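PDB 3DR6: yncA from Salmonella typhimurium, which probably transfers an acetyl group from acetyl-coenzyme A to an acceptor molecule, as a putative N-acetyltransferase of the GNAT family. Local coordinates for residues T5-F8 with A12-A15; I123-A128 with T142-Q147; E110-G115 with L163-H168. All coordinates share one frame; numbering follows the deposited sequence.

Contact 1 of 3, residues T5-F8 with A12-A15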
loop_
_atom_site.group_PDB
_atom_site.type_symbol
_atom_site.label_atom_id
_atom_site.label_comp_id
_atom_site.label_asym_id
_atom_site.label_seq_id
_atom_site.Cartn_x
_atom_site.Cartn_y
_atom_site.Cartn_z
ATOM N N THR C 5 -1.732 -26.289 18.500
ATOM C CA THR C 5 -1.318 -25.127 19.295
ATOM C C THR C 5 -0.850 -24.049 18.335
ATOM O O THR C 5 -0.534 -24.343 17.174
ATOM C CB THR C 5 -0.143 -25.448 20.237
ATOM O OG1 THR C 5 0.928 -26.036 19.476
ATOM C CG2 THR C 5 -0.564 -26.401 21.350
ATOM N N ILE C 6 -0.815 -22.811 18.825
ATOM C CA ILE C 6 -0.229 -21.682 18.104
ATOM C C ILE C 6 0.830 -21.096 19.016
ATOM O O ILE C 6 0.609 -20.944 20.217
ATOM C CB ILE C 6 -1.281 -20.599 17.729
ATOM C CG1 ILE C 6 -2.231 -21.128 16.647
ATOM C CG2 ILE C 6 -0.578 -19.321 17.231
ATOM C CD1 ILE C 6 -3.501 -20.307 16.480
ATOM N N ARG C 7 1.999 -20.820 18.462
ATOM C CA ARG C 7 3.089 -20.274 19.253
ATOM C C ARG C 7 3.849 -19.281 18.400
ATOM O O ARG C 7 3.636 -19.209 17.188
ATOM C CB ARG C 7 4.028 -21.401 19.710
ATOM C CG ARG C 7 4.609 -22.207 18.558
ATOM C CD ARG C 7 5.724 -23.077 19.073
ATOM N NE ARG C 7 6.184 -24.035 18.078
ATOM C CZ ARG C 7 7.036 -23.752 17.098
ATOM N NH1 ARG C 7 7.519 -22.529 16.956
ATOM N NH2 ARG C 7 7.388 -24.701 16.238
ATOM N N PHE C 8 4.726 -18.503 19.027
ATOM C CA PHE C 8 5.684 -17.703 18.278
ATOM C C PHE C 8 6.645 -18.595 17.508
ATOM O O PHE C 8 7.079 -19.639 18.012
ATOM C CB PHE C 8 6.462 -16.769 19.214
ATOM C CG PHE C 8 5.634 -15.644 19.742
ATOM C CD1 PHE C 8 5.255 -14.597 18.906
ATOM C CD2 PHE C 8 5.210 -15.636 21.064
ATOM C CE1 PHE C 8 4.482 -13.555 19.376
ATOM C CE2 PHE C 8 4.424 -14.590 21.543
ATOM C CZ PHE C 8 4.058 -13.555 20.697
ATOM N N ALA C 12 14.150 -22.075 13.658
ATOM C CA ALA C 12 14.010 -23.461 13.193
ATOM C C ALA C 12 12.719 -23.747 12.399
ATOM O O ALA C 12 12.616 -24.782 11.731
ATOM C CB ALA C 12 14.150 -24.435 14.360
ATOM N N ASP C 13 11.755 -22.829 12.474
ATOM C CA ASP C 13 10.470 -22.939 11.755
ATOM C C ASP C 13 10.510 -22.372 10.342
ATOM O O ASP C 13 9.531 -22.507 9.587
ATOM C CB ASP C 13 9.372 -22.189 12.513
ATOM C CG ASP C 13 9.104 -22.771 13.872
ATOM O OD1 ASP C 13 9.102 -24.015 13.985
ATOM O OD2 ASP C 13 8.906 -21.984 14.827
ATOM N N CYS C 14 11.629 -21.742 9.996
ATOM C CA CYS C 14 11.722 -20.993 8.744
ATOM C C CYS C 14 11.745 -21.872 7.493
ATOM O O CYS C 14 11.263 -21.439 6.445
ATOM C CB CYS C 14 12.869 -19.969 8.776
ATOM S SG CYS C 14 12.510 -18.539 9.827
ATOM N N ALA C 15 12.291 -23.090 7.584
ATOM C CA ALA C 15 12.178 -24.012 6.466
ATOM C C ALA C 15 10.715 -24.380 6.178
ATOM O O ALA C 15 10.310 -24.407 5.016
ATOM C CB ALA C 15 13.046 -25.272 6.668
#

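Contact 2 of 3, residues I123-A128 with T142-Q147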
loop_
_atom_site.group_PDB
_atom_site.type_symbol
_atom_site.label_atom_id
_atom_site.label_comp_id
_atom_site.label_asym_id
_atom_site.label_seq_id
_atom_site.Cartn_x
_atom_site.Cartn_y
_atom_site.Cartn_z
ATOM N N ILE C 123 -7.524 -9.129 0.159
ATOM C CA ILE C 123 -8.164 -10.391 -0.186
ATOM C C ILE C 123 -8.567 -10.327 -1.663
ATOM O O ILE C 123 -9.118 -9.313 -2.119
ATOM C CB ILE C 123 -9.443 -10.630 0.709
ATOM C CG1 ILE C 123 -9.125 -10.570 2.207
ATOM C CG2 ILE C 123 -10.114 -11.960 0.350
ATOM C CD1 ILE C 123 -10.395 -10.493 3.090
ATOM N N GLU C 124 -8.258 -11.377 -2.439
ATOM C CA GLU C 124 -8.781 -11.424 -3.816
ATOM C C GLU C 124 -10.309 -11.369 -3.740
ATOM O O GLU C 124 -10.904 -12.092 -2.957
ATOM C CB GLU C 124 -8.346 -12.680 -4.548
ATOM C CG GLU C 124 -8.583 -12.518 -6.053
ATOM C CD GLU C 124 -8.711 -13.807 -6.782
ATOM O OE1 GLU C 124 -8.623 -14.882 -6.141
ATOM O OE2 GLU C 124 -8.885 -13.737 -8.026
ATOM N N SER C 125 -10.939 -10.516 -4.543
ATOM C CA SER C 125 -12.339 -10.168 -4.322
ATOM C C SER C 125 -13.297 -11.362 -4.454
ATOM O O SER C 125 -14.394 -11.361 -3.859
ATOM C CB SER C 125 -12.777 -9.048 -5.247
ATOM O OG SER C 125 -12.010 -7.869 -5.035
ATOM N N GLN C 126 -12.858 -12.370 -5.202
ATOM C CA GLN C 126 -13.674 -13.547 -5.467
ATOM C C GLN C 126 -13.590 -14.628 -4.360
ATOM O O GLN C 126 -14.384 -15.610 -4.355
ATOM C CB GLN C 126 -13.365 -14.077 -6.883
ATOM C CG GLN C 126 -13.827 -13.087 -8.032
ATOM C CD GLN C 126 -12.914 -11.807 -8.246
ATOM O OE1 GLN C 126 -11.852 -11.636 -7.614
ATOM N NE2 GLN C 126 -13.349 -10.918 -9.160
ATOM N N ASN C 127 -12.692 -14.412 -3.386
ATOM C CA ASN C 127 -12.491 -15.336 -2.251
ATOM C C ASN C 127 -13.551 -15.137 -1.155
ATOM O O ASN C 127 -13.309 -14.516 -0.097
ATOM C CB ASN C 127 -11.059 -15.235 -1.705
ATOM C CG ASN C 127 -10.692 -16.368 -0.747
ATOM O OD1 ASN C 127 -11.551 -17.105 -0.241
ATOM N ND2 ASN C 127 -9.414 -16.480 -0.465
ATOM N N ALA C 128 -14.735 -15.656 -1.439
ATOM C CA ALA C 128 -15.878 -15.536 -0.551
ATOM C C ALA C 128 -15.610 -16.159 0.822
ATOM O O ALA C 128 -16.039 -15.609 1.841
ATOM C CB ALA C 128 -17.123 -16.144 -1.212
ATOM N N THR C 142 -13.865 -2.358 3.125
ATOM C CA THR C 142 -13.662 -0.922 2.911
ATOM C C THR C 142 -13.021 -0.572 1.570
ATOM O O THR C 142 -12.842 0.615 1.274
ATOM C CB THR C 142 -12.870 -0.265 4.046
ATOM O OG1 THR C 142 -11.628 -0.955 4.231
ATOM C CG2 THR C 142 -13.697 -0.232 5.374
ATOM N N ALA C 143 -12.650 -1.584 0.777
ATOM C CA ALA C 143 -12.202 -1.346 -0.623
ATOM C C ALA C 143 -12.598 -2.491 -1.547
ATOM O O ALA C 143 -12.566 -3.675 -1.148
ATOM C CB ALA C 143 -10.672 -1.129 -0.718
ATOM N N GLN C 144 -12.975 -2.127 -2.768
ATOM C CA GLN C 144 -13.204 -3.062 -3.857
ATOM C C GLN C 144 -12.559 -2.464 -5.115
ATOM O O GLN C 144 -13.099 -1.537 -5.722
ATOM C CB GLN C 144 -14.711 -3.271 -4.061
ATOM C CG GLN C 144 -15.054 -4.294 -5.108
ATOM C CD GLN C 144 -14.235 -5.563 -4.998
ATOM O OE1 GLN C 144 -13.567 -5.977 -5.965
ATOM N NE2 GLN C 144 -14.244 -6.170 -3.813
HETATM N N MSE C 145 -11.395 -2.997 -5.486
HETATM C CA MSE C 145 -10.514 -2.320 -6.429
HETATM C C MSE C 145 -10.246 -3.204 -7.622
HETATM O O MSE C 145 -9.423 -4.113 -7.544
HETATM C CB MSE C 145 -9.215 -1.941 -5.714
HETATM C CG MSE C 145 -9.499 -1.015 -4.506
HETATM SE SE MSE C 145 -7.939 -0.346 -3.555
HETATM C CE MSE C 145 -7.344 0.948 -4.852
ATOM N N PRO C 146 -10.978 -2.970 -8.726
ATOM C CA PRO C 146 -10.804 -3.884 -9.883
ATOM C C PRO C 146 -9.459 -3.761 -10.635
ATOM O O PRO C 146 -8.925 -2.651 -10.831
ATOM C CB PRO C 146 -11.979 -3.545 -10.827
ATOM C CG PRO C 146 -12.730 -2.417 -10.205
ATOM C CD PRO C 146 -12.000 -1.934 -8.938
ATOM N N GLN C 147 -8.933 -4.911 -11.032
ATOM C CA GLN C 147 -7.770 -5.017 -11.939
ATOM C C GLN C 147 -6.461 -4.364 -11.450
ATOM O O GLN C 147 -5.609 -3.994 -12.276
ATOM C CB GLN C 147 -8.130 -4.558 -13.373
ATOM C CG GLN C 147 -9.344 -5.319 -13.939
ATOM C CD GLN C 147 -9.572 -5.173 -15.438
ATOM O OE1 GLN C 147 -8.671 -4.846 -16.222
ATOM N NE2 GLN C 147 -10.813 -5.457 -15.849
#

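Contact 3 of 3, residues E110-G115 with L163-H168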
loop_
_atom_site.group_PDB
_atom_site.type_symbol
_atom_site.label_atom_id
_atom_site.label_comp_id
_atom_site.label_asym_id
_atom_site.label_seq_id
_atom_site.Cartn_x
_atom_site.Cartn_y
_atom_site.Cartn_z
ATOM N N GLU C 110 -1.807 -9.790 19.204
ATOM C CA GLU C 110 -0.429 -9.306 19.118
ATOM C C GLU C 110 -0.407 -7.891 18.580
ATOM O O GLU C 110 0.360 -7.072 19.058
ATOM C CB GLU C 110 0.464 -10.233 18.280
ATOM C CG GLU C 110 0.666 -11.647 18.869
ATOM C CD GLU C 110 1.216 -11.662 20.293
ATOM O OE1 GLU C 110 2.009 -10.755 20.663
ATOM O OE2 GLU C 110 0.848 -12.593 21.046
ATOM N N ALA C 111 -1.277 -7.595 17.614
ATOM C CA ALA C 111 -1.406 -6.237 17.081
ATOM C C ALA C 111 -1.790 -5.225 18.183
ATOM O O ALA C 111 -1.185 -4.157 18.286
ATOM C CB ALA C 111 -2.406 -6.204 15.898
ATOM N N ARG C 112 -2.729 -5.594 19.059
ATOM C CA ARG C 112 -3.043 -4.709 20.196
ATOM C C ARG C 112 -1.834 -4.480 21.129
ATOM O O ARG C 112 -1.614 -3.366 21.597
ATOM C CB ARG C 112 -4.252 -5.217 20.986
ATOM C CG ARG C 112 -5.555 -5.186 20.162
ATOM C CD ARG C 112 -6.811 -5.072 21.074
ATOM N NE ARG C 112 -8.012 -5.090 20.236
ATOM C CZ ARG C 112 -8.615 -6.204 19.801
ATOM N NH1 ARG C 112 -8.195 -7.399 20.167
ATOM N NH2 ARG C 112 -9.672 -6.113 19.011
ATOM N N ARG C 113 -1.054 -5.529 21.394
ATOM C CA ARG C 113 0.169 -5.388 22.212
ATOM C C ARG C 113 1.208 -4.439 21.591
ATOM O O ARG C 113 2.040 -3.872 22.307
ATOM C CB ARG C 113 0.801 -6.765 22.476
ATOM C CG ARG C 113 0.075 -7.540 23.525
ATOM C CD ARG C 113 0.573 -8.975 23.624
ATOM N NE ARG C 113 -0.418 -9.744 24.369
ATOM C CZ ARG C 113 -1.228 -10.664 23.849
ATOM N NH1 ARG C 113 -2.101 -11.288 24.637
ATOM N NH2 ARG C 113 -1.155 -10.986 22.564
ATOM N N CYS C 114 1.150 -4.274 20.271
ATOM C CA CYS C 114 2.045 -3.374 19.555
ATOM C C CYS C 114 1.414 -1.973 19.425
ATOM O O CYS C 114 2.001 -1.079 18.798
ATOM C CB CYS C 114 2.389 -3.954 18.181
ATOM S SG CYS C 114 3.464 -5.409 18.248
ATOM N N GLY C 115 0.240 -1.794 20.037
ATOM C CA GLY C 115 -0.539 -0.549 19.937
ATOM C C GLY C 115 -1.136 -0.230 18.573
ATOM O O GLY C 115 -1.534 0.903 18.318
ATOM N N LEU C 163 -10.254 -3.908 10.469
ATOM C CA LEU C 163 -10.759 -4.029 11.834
ATOM C C LEU C 163 -10.076 -2.973 12.671
ATOM O O LEU C 163 -8.837 -2.956 12.775
ATOM C CB LEU C 163 -10.463 -5.426 12.418
ATOM C CG LEU C 163 -10.757 -5.617 13.919
ATOM C CD1 LEU C 163 -12.285 -5.523 14.183
ATOM C CD2 LEU C 163 -10.221 -6.968 14.378
ATOM N N GLN C 164 -10.867 -2.083 13.254
ATOM C CA GLN C 164 -10.322 -1.088 14.194
ATOM C C GLN C 164 -10.135 -1.773 15.542
ATOM O O GLN C 164 -11.032 -2.458 16.045
ATOM C CB GLN C 164 -11.249 0.134 14.291
ATOM C CG GLN C 164 -10.582 1.298 14.997
ATOM C CD GLN C 164 -11.383 2.582 14.941
ATOM O OE1 GLN C 164 -11.744 3.049 13.854
ATOM N NE2 GLN C 164 -11.634 3.177 16.103
ATOM N N LEU C 165 -8.949 -1.595 16.121
ATOM C CA LEU C 165 -8.523 -2.358 17.298
ATOM C C LEU C 165 -8.774 -1.682 18.663
ATOM O O LEU C 165 -8.705 -2.335 19.704
ATOM C CB LEU C 165 -7.037 -2.729 17.135
ATOM C CG LEU C 165 -6.733 -3.580 15.884
ATOM C CD1 LEU C 165 -5.233 -3.898 15.754
ATOM C CD2 LEU C 165 -7.550 -4.881 15.929
ATOM N N ASP C 166 -9.087 -0.382 18.646
ATOM C CA ASP C 166 -9.347 0.378 19.880
ATOM C C ASP C 166 -10.056 1.670 19.508
ATOM O O ASP C 166 -10.064 2.057 18.340
ATOM C CB ASP C 166 -8.024 0.710 20.584
ATOM C CG ASP C 166 -7.172 1.711 19.780
ATOM O OD1 ASP C 166 -7.373 2.938 19.940
ATOM O OD2 ASP C 166 -6.278 1.273 19.013
ATOM N N GLU C 167 -10.634 2.335 20.495
ATOM C CA GLU C 167 -11.302 3.606 20.260
ATOM C C GLU C 167 -10.622 4.758 20.993
ATOM O O GLU C 167 -11.248 5.781 21.264
ATOM C CB GLU C 167 -12.793 3.495 20.609
ATOM C CG GLU C 167 -13.474 2.567 19.620
ATOM C CD GLU C 167 -14.930 2.346 19.908
ATOM O OE1 GLU C 167 -15.262 1.985 21.058
ATOM O OE2 GLU C 167 -15.737 2.506 18.962
ATOM N N HIS C 168 -9.325 4.602 21.267
ATOM C CA HIS C 168 -8.541 5.663 21.923
ATOM C C HIS C 168 -8.142 6.787 20.985
ATOM O O HIS C 168 -8.166 6.652 19.739
ATOM C CB HIS C 168 -7.287 5.081 22.578
ATOM C CG HIS C 168 -7.525 4.573 23.961
ATOM N ND1 HIS C 168 -8.164 3.378 24.215
ATOM C CD2 HIS C 168 -7.209 5.095 25.167
ATOM C CE1 HIS C 168 -8.257 3.199 25.524
ATOM N NE2 HIS C 168 -7.685 4.229 26.123
HETATM O O HOH W 1 -11.433 -3.991 18.184
#

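Contact 1 of 3, residues T5-F8 with A12-A15
Arg7 and Asp13 form a two-pronged, end-on salt bridge. Arg7 NH1 meets Asp13 OD2 at 2.6 Å. Arg7 NH2 meets Asp13 OD1 at 2.9 Å, and both bonds are nearly straight. Each oxygen is approached on its syn side and lies close to the guanidinium plane, but the nitrogens come in somewhat off the carboxylate plane, the two flat groups being turned 30° against each other. The side chains arrive from opposite directions. On Arg7, CG sits between the backbone N and the carbonyl carbon (chi1 58°), and the extended chain carries the guanidinium across to Asp13, although the nearest CA atoms, of Phe8 and Asp13, are 9.6 Å apart. Arg7 NH1 also donates to Phe8 O at 3.1 Å, and NE pairs with Glu60; all three nitrogens thus have acceptors, which should restrain the group's rotation. Asp13 OD2 takes a further bond from Asp10 N, which ties the carboxylate to the connecting loop. Outside the ion pair, both Arg7 and Asp13 pack on Val58 of strand 56-61. The arrangement closes the link from edge strand 5-8 to helix 14-27, the strand-to-helix opening of the GNAT fold.

Contact 2 of 3, residues I123-A128 with T142-Q147
A single pair of side chains, Ser125 and Gln144, makes the whole contact between the turn that follows strand 118-124 and strand 140-151, which are not neighbours in the sheet: strand 154-164 runs between them. Ser125 OG donates to Gln144 OE1 at 2.6 Å. The hydroxyl lies in the carbonyl plane, on a lone pair, and the C=O...O angle of 106° means that it comes from the flank of the carbonyl. Behind it, Ser125 CB is 3.3 Å from Gln144 OE1. Gln144 leaves its strand with CG anti to the backbone N (chi1 -176°) and then bends at chi2 (45°), which folds the amide back toward the serine. This glutamine was modelled in two conformers, and the geometry belongs to one of them. Ser125 occupies the second position of a type I turn, Glu124 to Asn127, closed by Asn127 N to Glu124 O at 3.0 Å, just ahead of the helix that Asn127 N-caps. Backbone bonds from Thr142 and Gln144 reach the second subunit. Thr159 of the intervening strand bonds through OG1 to both Ser125 OG and Gln144 NE2, and the resulting network of hydroxyls and an amide bridges the middle strand without formal charges.

Contact 3 of 3, residues E110-G115 with L163-H168
With CG anti to the carbonyl carbon (chi1 -65°) and an extended run from there to NE, Arg112 reaches from the last turn of helix 99-113 across to Leu165. Its NE donates to Leu165 O at 2.9 Å, with an N-H...O angle of 163°. The oxygen lies only 1° out of the guanidinium plane and presents a lone pair in its own carbonyl plane. NH2 extends the grip through a water, 2.9 Å from Arg112 NH2 and 2.7 Å from Gln164 O, again at the guanidinium edge. Leu165 crosses the arginine obliquely: CD2 lies over one face of the guanidinium, 3.9 Å from Arg112 NH2, while the other branch, CD1, packs against Ala111 CB at 3.7 Å. The contact thus joins the C-terminal end of a helix lying against the central GNAT sheet to the chain just leaving strand 154-164. That helix stops in a Schellman motif at Gly115, whose phi is positive and whose N bonds to Arg112 O at 2.9 Å. On its inner side, Ala111 also touches Phe71 of strand 64-73, and Leu165 also touches Ile108. Beyond Leu165 an Asx turn bends the chain, Asp166 OD1 accepting from His168 N at 2.9 Å, while Asp166 OD2 bonds to His117.

All three contacts reach one seven-stranded mixed sheet. Contact 1 lies by outermost strand 5-8 and contact 2 involves the other outermost strand, 140-151; their centres are 30 Å apart, on opposite sides of the chain's centre. Contact 3 is 24 Å from each, measured between centres. It touches contact 1, where Phe8 CZ packs 3.4 Å from Glu110 OE2, but stays about 7 Å from contact 2 at the nearest atoms. Along the chain contact 1 closes first, and contact 2 is nested inside the loop closed by contact 3. Helix 99-113, through these touches, lies between the N-terminal strand and the chain after strand 154-164. Contacts 2 and 3 both adjoin the second subunit, consistent with a dimer formed there.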